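Local structure of LPXTG cell wall anchor domain-containing protein (Lactobacillus rhamnosus, 7CBS) at residues T28-L33 and F121-L126; D60-G65 and A114-A119; N64-T69 and A141-I146; F68-V73 and L107-V112; A132-F137 and N151-M156. The protein is the basal pilin of the SpaCBA pilus, probably helping to anchor the sortase-assembled fibre to the cell wall and contributing to adhesion. All blocks are in the same frame, centred on the assembly; numbering follows the deposited sequence.

Contact 1 (T28-L33 and F121-L126); sequences TVDVVL and FGDLPL. With MG (magnesium ion), chain I.
Thr-28 turns its hydroxyl between its own backbone N and carbonyl carbon (chi1 65°), while Asp-123 swings its carboxylate back beside its own backbone N (chi1 -61°), and the two oxygens converge on one magnesium ion. Thr-28 OG1 and Asp-123 OD1 each lie 2.0 Å from the metal. Three waters and Asp-123 OD1 of the second subunit complete six ligands, so the ion sits between two copies of the protein; Asp-123 OD1 is also hydrogen-bonded to Thr-28 OG1 of the second subunit. Hard oxygen donors suit magnesium, and the cation probably offsets the charge brought together by the carboxylates. Asp-30 forms a second shell: its OD1 accepts the backbone N of Asp-123 at 3.1 Å and a metal-bound water at 2.6 Å, which positions both, while its OD2 bonds Ser-166 of the second subunit.

These groups stand on the antiparallel pairing of strand 28-34 with strand 118-128 in the sheet of the pilin N-terminal domain. Val-29 pairs with Leu-124 and Val-31 with Phe-121, and the one-residue slip between the pairs is a beta bulge. Asp-123 takes a left-handed backbone conformation there, one that aspartate tolerates fairly well. Asp-30 OD1 also passes 3.3 Å from Gly-122 CA.

On the sheet face opposite the metal the contact is oily. Val-31 CG2 meets Leu-124 CD1 at 3.6 Å, the two side chains crossing obliquely, and Leu-126 lays CD2 against Val-29 CB at 4.0 Å. Val-31 O lies at the edge of the Phe-121 ring, in its plane, and Phe-121 in turn packs edge-to-face with Phe-137.

Contact 2 (D60-G65 and A114-A119); sequences DVPLNG and AGQGEA
Asn-64 supplies the polar half of this contact, its flat amide reaching two backbone groups of the 115-117 turn at once. Its ND2 donates to Gly-115 O at 3.0 Å with a fairly straight N-H (155°). The acceptor lies close to the plane of the Asn-64 amide, although the donor stands above the carbonyl plane of Gly-115. The amide oxygen works in the other direction: Asn-64 OD1 takes a weak, bent bond from Gly-117 N, also 3.0 Å long. An asparagine suits the place because one short side chain offers a donor and an acceptor together, and chi1 of -61° folds the amide back beside its own backbone N.

The turn itself is a tight three-residue connection leading into strand 118-128, closed by reciprocal backbone bonds between Ala-114 and Glu-118. Gly-115 and Gly-117 both have positive phi, which glycine adopts easily.

Packing is the other kind of interaction. Pro-62 presses CB against the peptide joining Gln-116 to Gly-117, 3.4 Å from Gly-117 N, and the bare CA of Gly-117 suits this close approach. Leu-63 turns its CB away from the turn, and its side chain touches Lys-35 and Leu-37 beyond strand 28-34; the backbones of Leu-63 and Gly-117 both bond Lys-35.

Contact 3 (N64-T69 and A141-I146); sequences NGVTFT and AAPKNI
Thr-67 and Ala-141 form one antiparallel hydrogen-bonded pair, their CA atoms 4.9 Å apart, at the point where one chain enters the sheet and the other leaves it. Its two bonds are unequal: Thr-67 N reaches Ala-141 O at 2.8 Å, whereas the return bond from Ala-141 N to Thr-67 O is weak at 3.4 Å. Beyond the pair Gly-65 bends away with a positive phi, a shape easy for glycine, and the other chain enters a type II turn from Pro-143 to Ile-146, where Asn-145 takes the left-handed position that asparagine accepts readily.

The side chains add modest packing, with small alanines on one side of it. Ala-141 CB lies beside the Thr-67 side chain, 3.7 Å from OG1. Val-66 holds CG1 anti to its backbone N (chi1 -175°), which brings that methyl to 4.1 Å from Ala-142 CB and against Ala-141 O. Pro-143, with no N-H to satisfy, rests CD 3.3 Å from Gly-65 O.

The contact lies at the surface, at the end of the pairing between strands 67-72 and 131-141. Thr-67 also leans on Gln-110 of strand 107-112, the next neighbour in the sheet, while Val-66 touches Glu-139 and bonds Thr-113 through its backbone N.

Contact 4 (F68-V73 and L107-V112); sequences FTVYDV and LIAQVV
Phe-68 and Val-111 open an antiparallel ladder in which strands 68-72 and 107-112 run at 164° with axes 4.7 Å apart, each of the two residues giving its backbone N to the other's O at 2.9 Å. Farther along, Val-70 N bonds Ala-109 O but Val-70 O takes the N of Ile-108, so Tyr-71 comes to face Leu-107 and one residue of strand 107-112 is extra, as in a beta bulge.

Thr-69 splits its branches between two partners. With chi1 at -52°, OG1 lies beside the backbone N and CG2 anti to it. OG1 receives the amide of Gln-110 at 2.6 Å from NE2, whose chain reaches over in extended form, and OG1 is also bonded to Thr-140 OG1. The methyl CG2 instead meets Leu-107 CG at 3.6 Å, the two side chains crossing at about a right angle. Threonine suits this spot by being polar on one branch and greasy on the other. Leu-107 is also approached by Tyr-71, whose CE2 comes to 3.9 Å from Leu-107 CG. On the other face of the sheet Val-70 sends CG1 to Ala-109 CB at 3.9 Å and to Ile-108 CB at 4.1 Å; the short alanine meets the valine with its one methyl.

Strand 131-141 borders strand 67-72 on its other edge, and Val-70 and Val-111 turn inward onto Phe-121 of strand 118-128. At the far end Asp-72 OD1 bonds Thr-74 OG1, where helix 74-84 begins directly after Val-73.

Contact 5 (A132-F137 and N151-M156); sequences AAVYLF and NLVVVM
Ala-132 sets CB 3.4 Å from Met-156 O, and Ala-133 then starts the ladder, its O accepting the N of Met-156 at 2.9 Å. The methionine bends alongside these small residues, its CG 3.7 Å from Ala-133 CB. Val-134 turns to the opposite face: its CG1, anti to the backbone N (chi1 -178°), meets Val-153 CG1 at 3.5 Å, and it runs side by side with Val-155.

Tyr-135 exchanges both backbone bonds with Val-154. Its ring receives Met-156 CE at the edge, in plane, 3.7 Å from CD2, while its hydroxyl bonds Pro-125 O. Leu-136, back with the valines, reaches CD1 to Asn-151 CB at 3.8 Å; the amide of Asn-151 looks elsewhere, to Ser-96 and Asp-98. Phe-137 closes the walk, paired with Leu-152 and lying edge-on to Val-154 CG2, 3.8 Å from CE2.

The pattern is that of a beta hairpin within the mixed sheet, with two apolar faces. Beta-branched Val-134, Val-153 and Val-155 favour the extended backbone and line the face under Phe-77 of helix 74-84, whereas Tyr-135, Phe-137 and Met-156 turn into the core against Leu-124, Leu-126 and Val-29 of the pilin N-terminal domain.

Overall arrangement
All five contacts serve one mixed sheet. Contacts 1, 4 and 5 have centres about 11 Å apart and share an apolar interior, where Phe-121, Val-70 and Phe-137 meet; contact 1 is buried, whereas 4 and 5 are partly so. Contacts 2 and 3 sit at the surface, their centres about 10 Å apart, and both grow from the 64-65 bend. Contacts 3 and 4 divide the two edges of strand 67-72, while 1 and 2 both draw on strand 118-128. Chemistry follows place: ladders and hydrocarbon packing fill the interior, an asparagine amide and prolines serve the loops, and contact 1 alone adds a metal shared with the second subunit.

Contact 1 (T28-L33 and F121-L126)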
# COMPACT_ATOMS: atom_id res chain seq x y z
N THR A 28 -6.92 1.24 1.43
CA THR A 28 -6.34 0.34 0.41
C THR A 28 -5.27 -0.58 1.02
O THR A 28 -4.72 -0.24 2.09
CB THR A 28 -5.66 1.12 -0.72
OG1 THR A 28 -4.55 1.81 -0.14
CG2 THR A 28 -6.58 2.09 -1.44
N VAL A 29 -4.96 -1.67 0.31
CA VAL A 29 -3.87 -2.62 0.66
C VAL A 29 -3.12 -2.98 -0.63
O VAL A 29 -3.70 -2.87 -1.73
CB VAL A 29 -4.42 -3.87 1.37
CG1 VAL A 29 -5.03 -4.87 0.41
CG2 VAL A 29 -3.37 -4.54 2.24
N ASP A 30 -1.85 -3.39 -0.49
CA ASP A 30 -1.01 -3.91 -1.60
C ASP A 30 -1.04 -5.44 -1.53
O ASP A 30 -0.93 -5.98 -0.42
CB ASP A 30 0.42 -3.38 -1.51
CG ASP A 30 0.50 -1.87 -1.62
OD1 ASP A 30 -0.47 -1.28 -2.11
OD2 ASP A 30 1.53 -1.30 -1.20
N VAL A 31 -1.23 -6.09 -2.68
CA VAL A 31 -1.20 -7.58 -2.82
C VAL A 31 -0.08 -7.94 -3.79
O VAL A 31 -0.16 -7.51 -4.96
CB VAL A 31 -2.55 -8.15 -3.29
CG1 VAL A 31 -2.44 -9.63 -3.61
CG2 VAL A 31 -3.65 -7.90 -2.27
N VAL A 32 0.92 -8.69 -3.32
CA VAL A 32 2.01 -9.27 -4.14
C VAL A 32 1.77 -10.78 -4.22
O VAL A 32 1.77 -11.44 -3.16
CB VAL A 32 3.39 -8.92 -3.57
CG1 VAL A 32 4.51 -9.21 -4.56
CG2 VAL A 32 3.45 -7.47 -3.12
N LEU A 33 1.51 -11.30 -5.43
CA LEU A 33 1.44 -12.75 -5.72
C LEU A 33 2.84 -13.24 -6.11
O LEU A 33 3.44 -12.61 -6.99
CB LEU A 33 0.44 -13.00 -6.85
CG LEU A 33 -0.08 -14.44 -6.92
CD1 LEU A 33 -1.45 -14.49 -7.56
CD2 LEU A 33 0.92 -15.33 -7.64
N PHE A 121 0.20 -5.78 -7.07
CA PHE A 121 -1.13 -5.12 -7.19
C PHE A 121 -1.26 -4.09 -6.07
O PHE A 121 -1.68 -4.47 -4.95
CB PHE A 121 -2.26 -6.15 -7.11
CG PHE A 121 -2.25 -7.18 -8.22
CD1 PHE A 121 -2.86 -6.91 -9.43
CD2 PHE A 121 -1.65 -8.41 -8.04
CE1 PHE A 121 -2.89 -7.86 -10.44
CE2 PHE A 121 -1.67 -9.36 -9.05
CZ PHE A 121 -2.28 -9.08 -10.25
N GLY A 122 -0.91 -2.84 -6.36
CA GLY A 122 -0.91 -1.73 -5.39
C GLY A 122 -2.26 -1.04 -5.33
O GLY A 122 -2.95 -0.99 -6.37
N ASP A 123 -2.63 -0.54 -4.15
CA ASP A 123 -3.86 0.26 -3.89
C ASP A 123 -5.11 -0.51 -4.35
O ASP A 123 -5.94 0.09 -5.06
CB ASP A 123 -3.73 1.64 -4.54
CG ASP A 123 -2.56 2.43 -3.99
OD1 ASP A 123 -2.27 2.26 -2.78
OD2 ASP A 123 -1.95 3.20 -4.76
N LEU A 124 -5.24 -1.77 -3.95
CA LEU A 124 -6.54 -2.51 -4.01
C LEU A 124 -7.42 -1.99 -2.88
O LEU A 124 -7.01 -2.06 -1.72
CB LEU A 124 -6.29 -4.02 -3.87
CG LEU A 124 -5.76 -4.73 -5.12
CD1 LEU A 124 -5.54 -6.21 -4.84
CD2 LEU A 124 -6.70 -4.55 -6.30
N PRO A 125 -8.60 -1.40 -3.18
CA PRO A 125 -9.56 -1.00 -2.14
C PRO A 125 -9.93 -2.12 -1.15
O PRO A 125 -10.13 -3.24 -1.57
CB PRO A 125 -10.79 -0.58 -2.95
CG PRO A 125 -10.19 -0.05 -4.25
CD PRO A 125 -9.05 -1.01 -4.52
N LEU A 126 -10.01 -1.77 0.13
CA LEU A 126 -10.45 -2.68 1.22
C LEU A 126 -11.97 -2.87 1.15
O LEU A 126 -12.45 -3.93 1.59
CB LEU A 126 -10.03 -2.09 2.58
CG LEU A 126 -8.54 -2.18 2.90
CD1 LEU A 126 -8.23 -1.38 4.17
CD2 LEU A 126 -8.10 -3.65 3.00
MG MG I . -2.74 2.01 -0.89
O HOH W 1 -2.35 2.04 1.20
O HOH W 2 -2.11 0.03 -0.52
O HOH W 3 -0.65 2.38 -0.62

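Contact 2 (D60-G65 and A114-A119)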
# COMPACT_ATOMS: atom_id res chain seq x y z
N ASP A 60 11.51 -22.32 -4.39
CA ASP A 60 12.94 -21.94 -4.39
C ASP A 60 13.37 -21.47 -5.79
O ASP A 60 14.59 -21.37 -6.02
CB ASP A 60 13.81 -23.11 -3.90
CG ASP A 60 15.20 -22.72 -3.44
OD1 ASP A 60 15.30 -21.88 -2.52
OD2 ASP A 60 16.17 -23.24 -4.01
N VAL A 61 12.42 -21.18 -6.69
CA VAL A 61 12.70 -20.83 -8.12
C VAL A 61 11.65 -19.82 -8.59
O VAL A 61 10.52 -20.20 -8.88
CB VAL A 61 12.72 -22.08 -9.02
CG1 VAL A 61 13.30 -21.78 -10.39
CG2 VAL A 61 13.45 -23.25 -8.37
N PRO A 62 12.01 -18.53 -8.78
CA PRO A 62 11.05 -17.53 -9.27
C PRO A 62 10.74 -17.68 -10.77
O PRO A 62 11.64 -17.99 -11.53
CB PRO A 62 11.77 -16.20 -9.00
CG PRO A 62 13.23 -16.55 -9.11
CD PRO A 62 13.34 -17.95 -8.56
N LEU A 63 9.47 -17.46 -11.14
CA LEU A 63 8.95 -17.60 -12.53
C LEU A 63 8.40 -16.24 -12.99
O LEU A 63 7.26 -15.91 -12.64
CB LEU A 63 7.87 -18.69 -12.55
CG LEU A 63 8.35 -20.09 -12.95
CD1 LEU A 63 9.42 -20.60 -12.00
CD2 LEU A 63 7.18 -21.06 -13.00
N ASN A 64 9.22 -15.49 -13.74
CA ASN A 64 8.91 -14.14 -14.26
C ASN A 64 8.29 -14.26 -15.65
O ASN A 64 8.63 -15.22 -16.36
CB ASN A 64 10.15 -13.25 -14.27
CG ASN A 64 10.73 -13.04 -12.89
OD1 ASN A 64 9.99 -12.90 -11.91
ND2 ASN A 64 12.05 -13.02 -12.78
N GLY A 65 7.40 -13.33 -16.02
CA GLY A 65 6.72 -13.28 -17.33
C GLY A 65 5.37 -13.98 -17.31
O GLY A 65 4.88 -14.31 -18.40
N ALA A 114 7.72 -10.29 -12.17
CA ALA A 114 9.10 -9.77 -12.34
C ALA A 114 9.87 -9.91 -11.03
O ALA A 114 9.26 -10.29 -10.01
CB ALA A 114 9.06 -8.34 -12.82
N GLY A 115 11.18 -9.61 -11.05
CA GLY A 115 12.09 -9.72 -9.90
C GLY A 115 12.15 -11.14 -9.37
O GLY A 115 12.71 -12.01 -10.06
N GLN A 116 11.58 -11.37 -8.18
CA GLN A 116 11.52 -12.69 -7.48
C GLN A 116 10.15 -13.33 -7.72
O GLN A 116 9.48 -13.66 -6.72
CB GLN A 116 11.78 -12.49 -5.98
CG GLN A 116 13.13 -11.86 -5.67
CD GLN A 116 14.28 -12.68 -6.21
OE1 GLN A 116 14.34 -13.89 -6.03
NE2 GLN A 116 15.21 -12.01 -6.88
N GLY A 117 9.77 -13.51 -8.99
CA GLY A 117 8.48 -14.09 -9.40
C GLY A 117 7.30 -13.36 -8.77
O GLY A 117 6.31 -14.04 -8.44
N GLU A 118 7.40 -12.03 -8.63
CA GLU A 118 6.42 -11.17 -7.92
C GLU A 118 5.50 -10.48 -8.93
O GLU A 118 6.02 -9.89 -9.90
CB GLU A 118 7.15 -10.10 -7.09
CG GLU A 118 7.57 -10.57 -5.71
CD GLU A 118 8.59 -9.65 -5.05
OE1 GLU A 118 9.59 -9.34 -5.71
OE2 GLU A 118 8.37 -9.25 -3.88
N ALA A 119 4.19 -10.54 -8.69
CA ALA A 119 3.14 -9.76 -9.40
C ALA A 119 2.53 -8.77 -8.41
O ALA A 119 1.77 -9.22 -7.52
CB ALA A 119 2.11 -10.69 -9.98

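Contact 3 (N64-T69 and A141-I146)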
# COMPACT_ATOMS: atom_id res chain seq x y z
N ASN A 64 9.22 -15.49 -13.74
CA ASN A 64 8.91 -14.14 -14.26
C ASN A 64 8.29 -14.26 -15.65
O ASN A 64 8.63 -15.22 -16.36
CB ASN A 64 10.15 -13.25 -14.27
CG ASN A 64 10.73 -13.04 -12.89
OD1 ASN A 64 9.99 -12.90 -11.91
ND2 ASN A 64 12.05 -13.02 -12.78
N GLY A 65 7.40 -13.33 -16.02
CA GLY A 65 6.72 -13.28 -17.33
C GLY A 65 5.37 -13.98 -17.31
O GLY A 65 4.88 -14.31 -18.40
N VAL A 66 4.80 -14.23 -16.12
CA VAL A 66 3.49 -14.92 -15.92
C VAL A 66 2.43 -13.87 -15.57
O VAL A 66 2.61 -13.18 -14.54
CB VAL A 66 3.59 -16.01 -14.83
CG1 VAL A 66 2.30 -16.81 -14.71
CG2 VAL A 66 4.77 -16.94 -15.06
N THR A 67 1.38 -13.77 -16.39
CA THR A 67 0.31 -12.74 -16.28
C THR A 67 -0.76 -13.22 -15.30
O THR A 67 -1.47 -14.20 -15.62
CB THR A 67 -0.32 -12.42 -17.64
OG1 THR A 67 0.73 -12.09 -18.57
CG2 THR A 67 -1.30 -11.27 -17.58
N PHE A 68 -0.86 -12.55 -14.15
CA PHE A 68 -1.98 -12.69 -13.18
C PHE A 68 -2.93 -11.51 -13.37
O PHE A 68 -2.46 -10.37 -13.54
CB PHE A 68 -1.44 -12.77 -11.75
CG PHE A 68 -0.88 -14.13 -11.39
CD1 PHE A 68 0.44 -14.45 -11.70
CD2 PHE A 68 -1.66 -15.08 -10.76
CE1 PHE A 68 0.95 -15.70 -11.38
CE2 PHE A 68 -1.14 -16.32 -10.43
CZ PHE A 68 0.17 -16.63 -10.74
N THR A 69 -4.24 -11.80 -13.37
CA THR A 69 -5.35 -10.83 -13.51
C THR A 69 -6.17 -10.86 -12.21
O THR A 69 -6.47 -11.98 -11.74
CB THR A 69 -6.20 -11.16 -14.75
OG1 THR A 69 -5.33 -11.26 -15.87
CG2 THR A 69 -7.28 -10.13 -15.03
N ALA A 141 -2.14 -15.91 -18.49
CA ALA A 141 -1.09 -16.10 -19.52
C ALA A 141 0.22 -16.53 -18.86
O ALA A 141 0.54 -16.02 -17.76
CB ALA A 141 -0.91 -14.84 -20.33
N ALA A 142 0.95 -17.43 -19.51
CA ALA A 142 2.26 -17.97 -19.06
C ALA A 142 3.05 -18.45 -20.27
O ALA A 142 2.46 -18.91 -21.25
CB ALA A 142 2.03 -19.10 -18.09
N PRO A 143 4.40 -18.32 -20.26
CA PRO A 143 5.25 -19.02 -21.22
C PRO A 143 4.89 -20.51 -21.26
O PRO A 143 4.32 -21.01 -20.30
CB PRO A 143 6.67 -18.80 -20.68
CG PRO A 143 6.57 -17.49 -19.91
CD PRO A 143 5.17 -17.46 -19.35
N LYS A 144 5.23 -21.20 -22.35
CA LYS A 144 5.02 -22.67 -22.50
C LYS A 144 5.95 -23.40 -21.52
O LYS A 144 7.05 -22.89 -21.23
CB LYS A 144 5.26 -23.11 -23.95
CG LYS A 144 4.29 -22.51 -24.95
CD LYS A 144 4.53 -22.95 -26.37
CE LYS A 144 4.11 -24.38 -26.64
NZ LYS A 144 3.88 -24.63 -28.09
N ASN A 145 5.47 -24.54 -21.00
CA ASN A 145 6.21 -25.44 -20.07
C ASN A 145 6.20 -24.87 -18.64
O ASN A 145 6.84 -25.49 -17.77
CB ASN A 145 7.64 -25.72 -20.54
CG ASN A 145 7.72 -26.12 -22.00
OD1 ASN A 145 6.72 -26.49 -22.61
ND2 ASN A 145 8.91 -26.04 -22.57
N ILE A 146 5.51 -23.75 -18.41
CA ILE A 146 5.21 -23.21 -17.05
C ILE A 146 3.88 -23.80 -16.58
O ILE A 146 2.83 -23.46 -17.19
CB ILE A 146 5.17 -21.67 -17.06

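Contact 4 (F68-V73 and L107-V112)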
# COMPACT_ATOMS: atom_id res chain seq x y z
N PHE A 68 -0.86 -12.55 -14.15
CA PHE A 68 -1.98 -12.69 -13.18
C PHE A 68 -2.93 -11.51 -13.37
O PHE A 68 -2.46 -10.37 -13.54
CB PHE A 68 -1.44 -12.77 -11.75
CG PHE A 68 -0.88 -14.13 -11.39
CD1 PHE A 68 0.44 -14.45 -11.70
CD2 PHE A 68 -1.66 -15.08 -10.76
CE1 PHE A 68 0.95 -15.70 -11.38
CE2 PHE A 68 -1.14 -16.32 -10.43
CZ PHE A 68 0.17 -16.63 -10.74
N THR A 69 -4.24 -11.80 -13.37
CA THR A 69 -5.35 -10.83 -13.51
C THR A 69 -6.17 -10.86 -12.21
O THR A 69 -6.47 -11.98 -11.74
CB THR A 69 -6.20 -11.16 -14.75
OG1 THR A 69 -5.33 -11.26 -15.87
CG2 THR A 69 -7.28 -10.13 -15.03
N VAL A 70 -6.49 -9.69 -11.66
CA VAL A 70 -7.28 -9.54 -10.39
C VAL A 70 -8.67 -8.99 -10.75
O VAL A 70 -8.74 -8.01 -11.52
CB VAL A 70 -6.55 -8.66 -9.35
CG1 VAL A 70 -6.25 -7.25 -9.87
CG2 VAL A 70 -7.32 -8.59 -8.04
N TYR A 71 -9.72 -9.64 -10.24
CA TYR A 71 -11.15 -9.28 -10.47
C TYR A 71 -11.81 -8.96 -9.13
O TYR A 71 -11.49 -9.62 -8.13
CB TYR A 71 -11.91 -10.44 -11.12
CG TYR A 71 -11.31 -10.98 -12.39
CD1 TYR A 71 -10.28 -11.91 -12.36
CD2 TYR A 71 -11.78 -10.58 -13.63
CE1 TYR A 71 -9.73 -12.42 -13.52
CE2 TYR A 71 -11.24 -11.09 -14.80
CZ TYR A 71 -10.21 -12.01 -14.75
OH TYR A 71 -9.67 -12.50 -15.90
N ASP A 72 -12.72 -7.98 -9.13
CA ASP A 72 -13.64 -7.66 -8.00
C ASP A 72 -14.80 -8.65 -8.02
O ASP A 72 -15.57 -8.60 -9.00
CB ASP A 72 -14.11 -6.20 -8.09
CG ASP A 72 -15.21 -5.83 -7.10
OD1 ASP A 72 -15.27 -6.44 -6.01
OD2 ASP A 72 -16.00 -4.92 -7.44
N VAL A 73 -14.91 -9.52 -7.01
CA VAL A 73 -16.00 -10.54 -6.89
C VAL A 73 -16.84 -10.26 -5.63
O VAL A 73 -17.54 -11.19 -5.18
CB VAL A 73 -15.44 -11.97 -6.89
CG1 VAL A 73 -14.58 -12.24 -8.12
CG2 VAL A 73 -14.66 -12.31 -5.62
N LEU A 107 -12.84 -6.71 -13.89
CA LEU A 107 -11.37 -6.75 -14.12
C LEU A 107 -10.77 -5.41 -13.68
O LEU A 107 -11.17 -4.37 -14.24
CB LEU A 107 -11.08 -7.04 -15.60
CG LEU A 107 -9.72 -7.67 -15.89
CD1 LEU A 107 -9.69 -8.25 -17.30
CD2 LEU A 107 -8.59 -6.68 -15.70
N ILE A 108 -9.86 -5.44 -12.70
CA ILE A 108 -9.23 -4.24 -12.08
C ILE A 108 -7.88 -3.98 -12.75
O ILE A 108 -7.68 -2.86 -13.27
CB ILE A 108 -9.08 -4.41 -10.55
CG1 ILE A 108 -10.42 -4.71 -9.88
CG2 ILE A 108 -8.36 -3.20 -9.95
CD1 ILE A 108 -10.63 -4.06 -8.52
N ALA A 109 -6.98 -4.97 -12.73
CA ALA A 109 -5.58 -4.85 -13.19
C ALA A 109 -5.05 -6.20 -13.70
O ALA A 109 -5.47 -7.25 -13.17
CB ALA A 109 -4.73 -4.34 -12.06
N GLN A 110 -4.17 -6.14 -14.70
CA GLN A 110 -3.44 -7.30 -15.28
C GLN A 110 -1.94 -7.02 -15.16
O GLN A 110 -1.49 -5.99 -15.70
CB GLN A 110 -3.87 -7.50 -16.74
CG GLN A 110 -3.41 -8.82 -17.34
CD GLN A 110 -4.30 -9.25 -18.48
OE1 GLN A 110 -4.43 -8.55 -19.49
NE2 GLN A 110 -4.91 -10.41 -18.33
N VAL A 111 -1.20 -7.88 -14.45
CA VAL A 111 0.19 -7.63 -13.98
C VAL A 111 1.05 -8.87 -14.24
O VAL A 111 0.58 -9.99 -13.94
CB VAL A 111 0.19 -7.24 -12.49
CG1 VAL A 111 1.57 -7.36 -11.85
CG2 VAL A 111 -0.38 -5.85 -12.27
N VAL A 112 2.27 -8.67 -14.75
CA VAL A 112 3.25 -9.73 -15.12
C VAL A 112 4.22 -9.93 -13.95
O VAL A 112 4.53 -8.93 -13.27
CB VAL A 112 4.01 -9.36 -16.41
CG1 VAL A 112 4.68 -10.58 -17.04
CG2 VAL A 112 3.12 -8.66 -17.43

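Contact 5 (A132-F137 and N151-M156)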
# COMPACT_ATOMS: atom_id res chain seq x y z
N ALA A 132 -16.80 -5.11 2.74
CA ALA A 132 -15.41 -5.61 2.67
C ALA A 132 -15.18 -6.12 1.24
O ALA A 132 -16.06 -6.83 0.73
CB ALA A 132 -15.21 -6.71 3.68
N ALA A 133 -14.06 -5.75 0.62
CA ALA A 133 -13.74 -6.13 -0.77
C ALA A 133 -13.36 -7.62 -0.81
O ALA A 133 -12.87 -8.13 0.22
CB ALA A 133 -12.64 -5.26 -1.32
N VAL A 134 -13.63 -8.29 -1.93
CA VAL A 134 -13.19 -9.69 -2.21
C VAL A 134 -12.67 -9.74 -3.64
O VAL A 134 -13.39 -9.24 -4.54
CB VAL A 134 -14.32 -10.71 -1.97
CG1 VAL A 134 -13.84 -12.14 -2.22
CG2 VAL A 134 -14.91 -10.58 -0.57
N TYR A 135 -11.47 -10.30 -3.83
CA TYR A 135 -10.72 -10.29 -5.12
C TYR A 135 -10.43 -11.73 -5.54
O TYR A 135 -10.11 -12.56 -4.66
CB TYR A 135 -9.46 -9.44 -4.98
CG TYR A 135 -9.75 -7.99 -4.67
CD1 TYR A 135 -10.24 -7.14 -5.65
CD2 TYR A 135 -9.56 -7.47 -3.40
CE1 TYR A 135 -10.54 -5.81 -5.38
CE2 TYR A 135 -9.86 -6.15 -3.11
CZ TYR A 135 -10.34 -5.32 -4.10
OH TYR A 135 -10.63 -4.01 -3.84
N LEU A 136 -10.59 -12.02 -6.83
CA LEU A 136 -10.21 -13.29 -7.50
C LEU A 136 -8.91 -13.07 -8.28
O LEU A 136 -8.87 -12.12 -9.08
CB LEU A 136 -11.35 -13.72 -8.44
CG LEU A 136 -11.01 -14.84 -9.42
CD1 LEU A 136 -10.63 -16.11 -8.69
CD2 LEU A 136 -12.18 -15.08 -10.37
N PHE A 137 -7.90 -13.91 -8.05
CA PHE A 137 -6.56 -13.82 -8.68
C PHE A 137 -6.34 -15.04 -9.58
O PHE A 137 -6.14 -16.14 -9.03
CB PHE A 137 -5.48 -13.71 -7.60
CG PHE A 137 -5.44 -12.39 -6.87
CD1 PHE A 137 -4.80 -11.29 -7.43
CD2 PHE A 137 -6.05 -12.24 -5.64
CE1 PHE A 137 -4.77 -10.08 -6.76
CE2 PHE A 137 -6.02 -11.02 -4.97
CZ PHE A 137 -5.38 -9.94 -5.54
N ASN A 151 -6.56 -20.60 -8.96
CA ASN A 151 -7.23 -19.29 -8.72
C ASN A 151 -7.34 -19.08 -7.21
O ASN A 151 -7.52 -20.08 -6.49
CB ASN A 151 -8.60 -19.21 -9.39
CG ASN A 151 -8.61 -19.68 -10.83
OD1 ASN A 151 -7.75 -19.29 -11.62
ND2 ASN A 151 -9.58 -20.50 -11.20
N LEU A 152 -7.21 -17.84 -6.74
CA LEU A 152 -7.27 -17.47 -5.30
C LEU A 152 -8.33 -16.39 -5.10
O LEU A 152 -8.24 -15.34 -5.78
CB LEU A 152 -5.90 -16.95 -4.84
CG LEU A 152 -4.81 -18.00 -4.63
CD1 LEU A 152 -3.48 -17.30 -4.38
CD2 LEU A 152 -5.15 -18.94 -3.47
N VAL A 153 -9.31 -16.65 -4.23
CA VAL A 153 -10.33 -15.66 -3.79
C VAL A 153 -9.93 -15.16 -2.41
O VAL A 153 -9.93 -15.96 -1.46
CB VAL A 153 -11.75 -16.28 -3.78
CG1 VAL A 153 -12.75 -15.35 -3.13
CG2 VAL A 153 -12.20 -16.66 -5.19
N VAL A 154 -9.58 -13.87 -2.31
CA VAL A 154 -9.05 -13.23 -1.08
C VAL A 154 -10.12 -12.28 -0.53
O VAL A 154 -10.61 -11.43 -1.31
CB VAL A 154 -7.73 -12.47 -1.35
CG1 VAL A 154 -7.13 -11.89 -0.08
CG2 VAL A 154 -6.73 -13.36 -2.08
N VAL A 155 -10.45 -12.42 0.75
CA VAL A 155 -11.44 -11.57 1.47
C VAL A 155 -10.67 -10.54 2.30
O VAL A 155 -9.74 -10.93 3.03
CB VAL A 155 -12.37 -12.43 2.35
CG1 VAL A 155 -13.42 -11.59 3.04
CG2 VAL A 155 -13.02 -13.56 1.54
N MET A 156 -11.05 -9.27 2.18
CA MET A 156 -10.47 -8.16 2.98
C MET A 156 -11.09 -8.19 4.38
O MET A 156 -11.99 -7.38 4.66
CB MET A 156 -10.70 -6.81 2.29
CG MET A 156 -10.02 -6.72 0.93
SD MET A 156 -8.21 -6.85 1.04
CE MET A 156 -7.87 -8.10 -0.20